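Local coordinates for HpcH/HpaI aldolase/citrate lyase family protein (Burkholderia cenocepacia, PDB 4MF4), which is of unassigned function here but belongs to the HpcH/HpaI aldolase/citrate lyase family, whose members are built on a TIM barrel, at residues Asp24-Gly29 and Gln238-Gly243; Asp184-Gly189 and Ala213-Ala218. One frame throughout, in Å; residues are numbered along the deposited sequence.

Contact 1: residues Asp24-Gly29 and Gln238-Gly243; sequences DEPLYG and QYREAG
A small, partly buried packing contact sets Y28, on the first strand of a TIM barrel, and P26, in the loop just before it, against R240 in the last turn of helix 233-242 on the outside of the barrel. The two segments bury 92 Å² between them, and their backbones come nearest at P26 and R240, whose CA atoms lie 7.1 Å apart. The CB of P26 points toward the helix, and ring atom CG lies 4.4 Å from R240 CG. Y28 starts off beside the helix rather than at it; with CG anti to its own carbonyl carbon (chi1 -61°), the ring carries its hydroxyl over to the arginine chain. R240 leaves the helix with CG anti to the backbone N, extends through CD and bends at chi3 (71°), so CD comes up to the hydroxyl and the guanidinium turns away. The ring and guanidinium planes are 58° apart, so the two groups do not stack. R240 NH2 is hydrogen-bonded to the O of S269, C-terminal residue of the second subunit, whose V267 packs on both Y28 and R240, placing this contact at a subunit interface. The helix closes in a Schellman motif at G243, whose positive phi suits glycine; its N lies 3.2 Å from R240 O. Closest across the contact is R240 CD, at the ring edge near its plane, 3.0 Å from Y28 OH.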
loop_
_atom_site.group_PDB
_atom_site.type_symbol
_atom_site.label_atom_id
_atom_site.label_comp_id
_atom_site.label_asym_id
_atom_site.label_seq_id
_atom_site.Cartn_x
_atom_site.Cartn_y
_atom_site.Cartn_z
ATOM N N ASP A 24 20.013 -33.340 -16.671
ATOM C CA ASP A 24 20.392 -32.813 -18.006
ATOM C C ASP A 24 19.195 -32.155 -18.742
ATOM O O ASP A 24 19.366 -31.561 -19.815
ATOM C CB ASP A 24 21.015 -33.914 -18.876
ATOM N N GLU A 25 18.008 -32.202 -18.141
ATOM C CA GLU A 25 16.793 -31.726 -18.792
ATOM C C GLU A 25 16.652 -30.177 -18.737
ATOM O O GLU A 25 17.158 -29.561 -17.818
ATOM C CB GLU A 25 15.550 -32.389 -18.143
ATOM C CG GLU A 25 14.992 -31.738 -16.854
ATOM C CD GLU A 25 15.794 -32.033 -15.569
ATOM O OE1 GLU A 25 17.027 -32.249 -15.645
ATOM O OE2 GLU A 25 15.193 -32.045 -14.465
ATOM N N PRO A 26 15.896 -29.583 -19.679
ATOM C CA PRO A 26 15.598 -28.163 -19.652
ATOM C C PRO A 26 14.648 -27.778 -18.524
ATOM O O PRO A 26 13.758 -28.567 -18.152
ATOM C CB PRO A 26 14.884 -27.922 -20.996
ATOM C CG PRO A 26 15.066 -29.178 -21.787
ATOM C CD PRO A 26 15.163 -30.251 -20.761
ATOM N N LEU A 27 14.814 -26.561 -18.014
ATOM C CA LEU A 27 13.943 -26.014 -16.998
ATOM C C LEU A 27 13.397 -24.675 -17.468
ATOM O O LEU A 27 14.158 -23.719 -17.652
ATOM C CB LEU A 27 14.724 -25.879 -15.690
ATOM C CG LEU A 27 15.376 -27.158 -15.167
ATOM C CD1 LEU A 27 16.388 -26.872 -14.077
ATOM C CD2 LEU A 27 14.278 -28.059 -14.605
ATOM N N TYR A 28 12.087 -24.604 -17.680
ATOM C CA TYR A 28 11.459 -23.468 -18.345
ATOM C C TYR A 28 10.874 -22.480 -17.333
ATOM O O TYR A 28 10.184 -22.856 -16.373
ATOM C CB TYR A 28 10.391 -23.945 -19.321
ATOM C CG TYR A 28 10.935 -24.827 -20.417
ATOM C CD1 TYR A 28 11.665 -24.282 -21.456
ATOM C CD2 TYR A 28 10.711 -26.202 -20.416
ATOM C CE1 TYR A 28 12.194 -25.080 -22.466
ATOM C CE2 TYR A 28 11.215 -27.027 -21.433
ATOM C CZ TYR A 28 11.969 -26.452 -22.451
ATOM O OH TYR A 28 12.522 -27.217 -23.461
ATOM N N GLY A 29 11.137 -21.197 -17.580
ATOM C CA GLY A 29 10.802 -20.147 -16.627
ATOM C C GLY A 29 10.032 -19.052 -17.309
ATOM O O GLY A 29 9.982 -18.971 -18.543
ATOM N N GLN A 238 15.451 -22.759 -30.333
ATOM C CA GLN A 238 16.841 -22.793 -30.807
ATOM C C GLN A 238 17.759 -22.996 -29.609
ATOM O O GLN A 238 18.724 -23.789 -29.662
ATOM C CB GLN A 238 17.280 -21.515 -31.514
ATOM C CG GLN A 238 16.484 -21.120 -32.744
ATOM C CD GLN A 238 16.765 -19.688 -33.208
ATOM O OE1 GLN A 238 17.185 -18.821 -32.439
ATOM N NE2 GLN A 238 16.532 -19.440 -34.485
ATOM N N TYR A 239 17.477 -22.271 -28.522
ATOM C CA TYR A 239 18.319 -22.393 -27.345
ATOM C C TYR A 239 18.209 -23.792 -26.715
ATOM O O TYR A 239 19.218 -24.413 -26.331
ATOM C CB TYR A 239 18.012 -21.266 -26.366
ATOM C CG TYR A 239 18.154 -19.857 -26.893
ATOM C CD1 TYR A 239 19.107 -19.502 -27.850
ATOM C CD2 TYR A 239 17.361 -18.834 -26.364
ATOM C CE1 TYR A 239 19.209 -18.174 -28.312
ATOM C CE2 TYR A 239 17.467 -17.515 -26.800
ATOM C CZ TYR A 239 18.386 -17.187 -27.765
ATOM O OH TYR A 239 18.441 -15.854 -28.148
ATOM N N ARG A 240 16.999 -24.319 -26.612
ATOM C CA ARG A 240 16.847 -25.701 -26.155
ATOM C C ARG A 240 17.707 -26.670 -26.998
ATOM O O ARG A 240 18.403 -27.536 -26.458
ATOM C CB ARG A 240 15.392 -26.146 -26.215
ATOM C CG ARG A 240 15.198 -27.620 -25.895
ATOM C CD ARG A 240 13.752 -28.075 -26.012
ATOM N NE ARG A 240 13.290 -28.121 -27.399
ATOM C CZ ARG A 240 12.297 -28.884 -27.854
ATOM N NH1 ARG A 240 11.625 -29.715 -27.050
ATOM N NH2 ARG A 240 11.979 -28.814 -29.145
ATOM N N GLU A 241 17.626 -26.520 -28.308
ATOM C CA GLU A 241 18.363 -27.395 -29.251
ATOM C C GLU A 241 19.888 -27.253 -29.087
ATOM O O GLU A 241 20.636 -28.215 -29.221
ATOM C CB GLU A 241 17.930 -27.081 -30.696
ATOM C CG GLU A 241 16.709 -27.877 -31.147
ATOM C CD GLU A 241 15.646 -27.042 -31.836
ATOM O OE1 GLU A 241 16.003 -26.184 -32.679
ATOM O OE2 GLU A 241 14.436 -27.244 -31.530
ATOM N N ALA A 242 20.344 -26.050 -28.768
ATOM C CA ALA A 242 21.756 -25.805 -28.583
ATOM C C ALA A 242 22.309 -26.332 -27.253
ATOM O O ALA A 242 23.512 -26.454 -27.107
ATOM C CB ALA A 242 22.077 -24.309 -28.743
ATOM N N GLY A 243 21.451 -26.619 -26.282
ATOM C CA GLY A 243 21.885 -27.189 -25.016
ATOM C C GLY A 243 21.769 -26.300 -23.786
ATOM O O GLY A 243 22.247 -26.656 -22.722
#

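Contact 2: residues Asp184-Gly189 and Ala213-Ala218; sequences DCLFVG and ARVLAA
L186 and V188, on the sixth strand of the TIM barrel, point outward against V215 of helix 206-222, an apolar contact between the barrel wall and the helical layer around it. The strand leads through helix 190-196 into this helix, which in turn precedes the neighbouring parallel strand 225-230, completing a right-handed beta-alpha-beta crossover. All three touching residues are buried, and 159 Å² is covered between the segments. V215 sets CG1 anti to its backbone N (chi1 173°), and this methyl meets both strand residues. V188 has the same rotamer, with CG1 anti to N (chi1 -178°); its other methyl, CG2, lies beside N and reaches V215. The side chains of V188 and V215 run roughly antiparallel, side by side, so that methyl lies beside methyl, with V215 CB also 3.9 Å from V188 CG2. L186 takes a different shape: CG is anti to the carbonyl carbon and chi2 is extended (169°). Its CB lies 4.3 Å from V215 CG1, while CD1 passes on to the helix backbone, 3.9 Å from V215 O. Beyond V215, L186 also packs on V174, I177 and A178, so it lies against both helix 174-178 and helix 206-222. F187, between the two outward residues, faces the barrel interior and packs on I162, L246, T248 and F229. The tightest point is V188 CG2 to V215 CG1, 3.5 Å, closer than usual for two methyl carbons.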
loop_
_atom_site.group_PDB
_atom_site.type_symbol
_atom_site.label_atom_id
_atom_site.label_comp_id
_atom_site.label_asym_id
_atom_site.label_seq_id
_atom_site.Cartn_x
_atom_site.Cartn_y
_atom_site.Cartn_z
ATOM N N ASP A 184 25.819 -22.127 -9.521
ATOM C CA ASP A 184 24.986 -23.269 -9.966
ATOM C C ASP A 184 24.490 -23.071 -11.407
ATOM O O ASP A 184 24.017 -24.015 -12.027
ATOM C CB ASP A 184 23.783 -23.480 -9.046
ATOM C CG ASP A 184 24.180 -23.663 -7.574
ATOM O OD1 ASP A 184 25.019 -24.572 -7.280
ATOM O OD2 ASP A 184 23.698 -22.879 -6.719
ATOM N N CYS A 185 24.595 -21.859 -11.959
ATOM C CA CYS A 185 24.123 -21.631 -13.306
ATOM C C CYS A 185 24.744 -20.382 -13.884
ATOM O O CYS A 185 24.839 -19.398 -13.176
ATOM C CB CYS A 185 22.609 -21.412 -13.262
ATOM S SG CYS A 185 21.845 -21.237 -14.903
ATOM N N LEU A 186 25.102 -20.395 -15.166
ATOM C CA LEU A 186 25.558 -19.193 -15.848
ATOM C C LEU A 186 24.373 -18.694 -16.640
ATOM O O LEU A 186 23.806 -19.467 -17.408
ATOM C CB LEU A 186 26.704 -19.483 -16.817
ATOM C CG LEU A 186 27.947 -20.153 -16.284
ATOM C CD1 LEU A 186 28.866 -20.604 -17.421
ATOM C CD2 LEU A 186 28.651 -19.238 -15.308
ATOM N N PHE A 187 24.005 -17.415 -16.510
ATOM C CA PHE A 187 22.833 -16.931 -17.245
ATOM C C PHE A 187 23.199 -15.867 -18.277
ATOM O O PHE A 187 23.828 -14.883 -17.955
ATOM C CB PHE A 187 21.812 -16.411 -16.239
ATOM C CG PHE A 187 20.472 -16.072 -16.837
ATOM C CD1 PHE A 187 20.245 -14.826 -17.353
ATOM C CD2 PHE A 187 19.441 -16.979 -16.813
ATOM C CE1 PHE A 187 19.007 -14.487 -17.844
ATOM C CE2 PHE A 187 18.194 -16.659 -17.314
ATOM C CZ PHE A 187 17.975 -15.404 -17.806
ATOM N N VAL A 188 22.841 -16.099 -19.528
ATOM C CA VAL A 188 23.024 -15.101 -20.601
ATOM C C VAL A 188 21.787 -14.218 -20.820
ATOM O O VAL A 188 20.691 -14.717 -21.139
ATOM C CB VAL A 188 23.346 -15.829 -21.946
ATOM C CG1 VAL A 188 23.595 -14.826 -23.061
ATOM C CG2 VAL A 188 24.563 -16.730 -21.807
ATOM N N GLY A 189 21.943 -12.907 -20.637
ATOM C CA GLY A 189 20.929 -11.952 -21.086
ATOM C C GLY A 189 21.341 -11.372 -22.448
ATOM O O GLY A 189 22.223 -10.544 -22.500
ATOM N N ALA A 213 27.896 -18.247 -27.564
ATOM C CA ALA A 213 28.390 -19.603 -27.797
ATOM C C ALA A 213 29.503 -19.924 -26.798
ATOM O O ALA A 213 29.517 -21.021 -26.225
ATOM C CB ALA A 213 28.874 -19.755 -29.257
ATOM N N ARG A 214 30.414 -18.966 -26.554
ATOM C CA ARG A 214 31.471 -19.166 -25.570
ATOM C C ARG A 214 30.948 -19.442 -24.176
ATOM O O ARG A 214 31.454 -20.323 -23.484
ATOM C CB ARG A 214 32.484 -18.000 -25.535
ATOM C CG ARG A 214 33.667 -18.291 -24.619
ATOM C CD ARG A 214 34.740 -17.219 -24.699
ATOM N NE ARG A 214 35.680 -17.282 -23.575
ATOM C CZ ARG A 214 36.670 -16.418 -23.388
ATOM N NH1 ARG A 214 36.867 -15.411 -24.231
ATOM N NH2 ARG A 214 37.476 -16.570 -22.361
ATOM N N VAL A 215 29.925 -18.704 -23.759
ATOM C CA VAL A 215 29.391 -18.863 -22.416
ATOM C C VAL A 215 28.745 -20.251 -22.270
ATOM O O VAL A 215 28.969 -20.988 -21.297
ATOM C CB VAL A 215 28.337 -17.741 -22.116
ATOM C CG1 VAL A 215 27.657 -18.001 -20.794
ATOM C CG2 VAL A 215 29.001 -16.373 -22.087
ATOM N N LEU A 216 27.903 -20.601 -23.233
ATOM C CA LEU A 216 27.300 -21.953 -23.260
ATOM C C LEU A 216 28.352 -23.074 -23.207
ATOM O O LEU A 216 28.200 -24.066 -22.464
ATOM C CB LEU A 216 26.428 -22.098 -24.514
ATOM C CG LEU A 216 25.809 -23.476 -24.809
ATOM C CD1 LEU A 216 24.869 -23.832 -23.662
ATOM C CD2 LEU A 216 25.053 -23.484 -26.128
ATOM N N ALA A 217 29.409 -22.930 -24.009
ATOM C CA ALA A 217 30.459 -23.948 -24.096
ATOM C C ALA A 217 31.201 -24.025 -22.798
ATOM O O ALA A 217 31.559 -25.114 -22.322
ATOM C CB ALA A 217 31.412 -23.637 -25.240
ATOM N N ALA A 218 31.434 -22.867 -22.189
ATOM C CA ALA A 218 32.083 -22.874 -20.861
ATOM C C ALA A 218 31.291 -23.676 -19.837
ATOM O O ALA A 218 31.838 -24.441 -19.042
ATOM C CB ALA A 218 32.327 -21.465 -20.369
#

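Overall arrangement
Both contacts seat a helix of the outer layer against a strand of the same closed barrel, at strands 27-32 and 185-188, with centres about 12 Å apart. Contact 2 is the core one: wholly buried, with aliphatic side chains only, and untouched by other chains. Contact 1 is partly buried and smaller, and mixes a proline, a phenol and an arginine where a second subunit adds its own residues. Their spans in sequence differ too, since contact 2 joins elements 24 residues apart within one crossover and contact 1 brings the first strand to a helix near the chain's end. They meet directly: L216 CD2 packs 3.5 Å from A242 O.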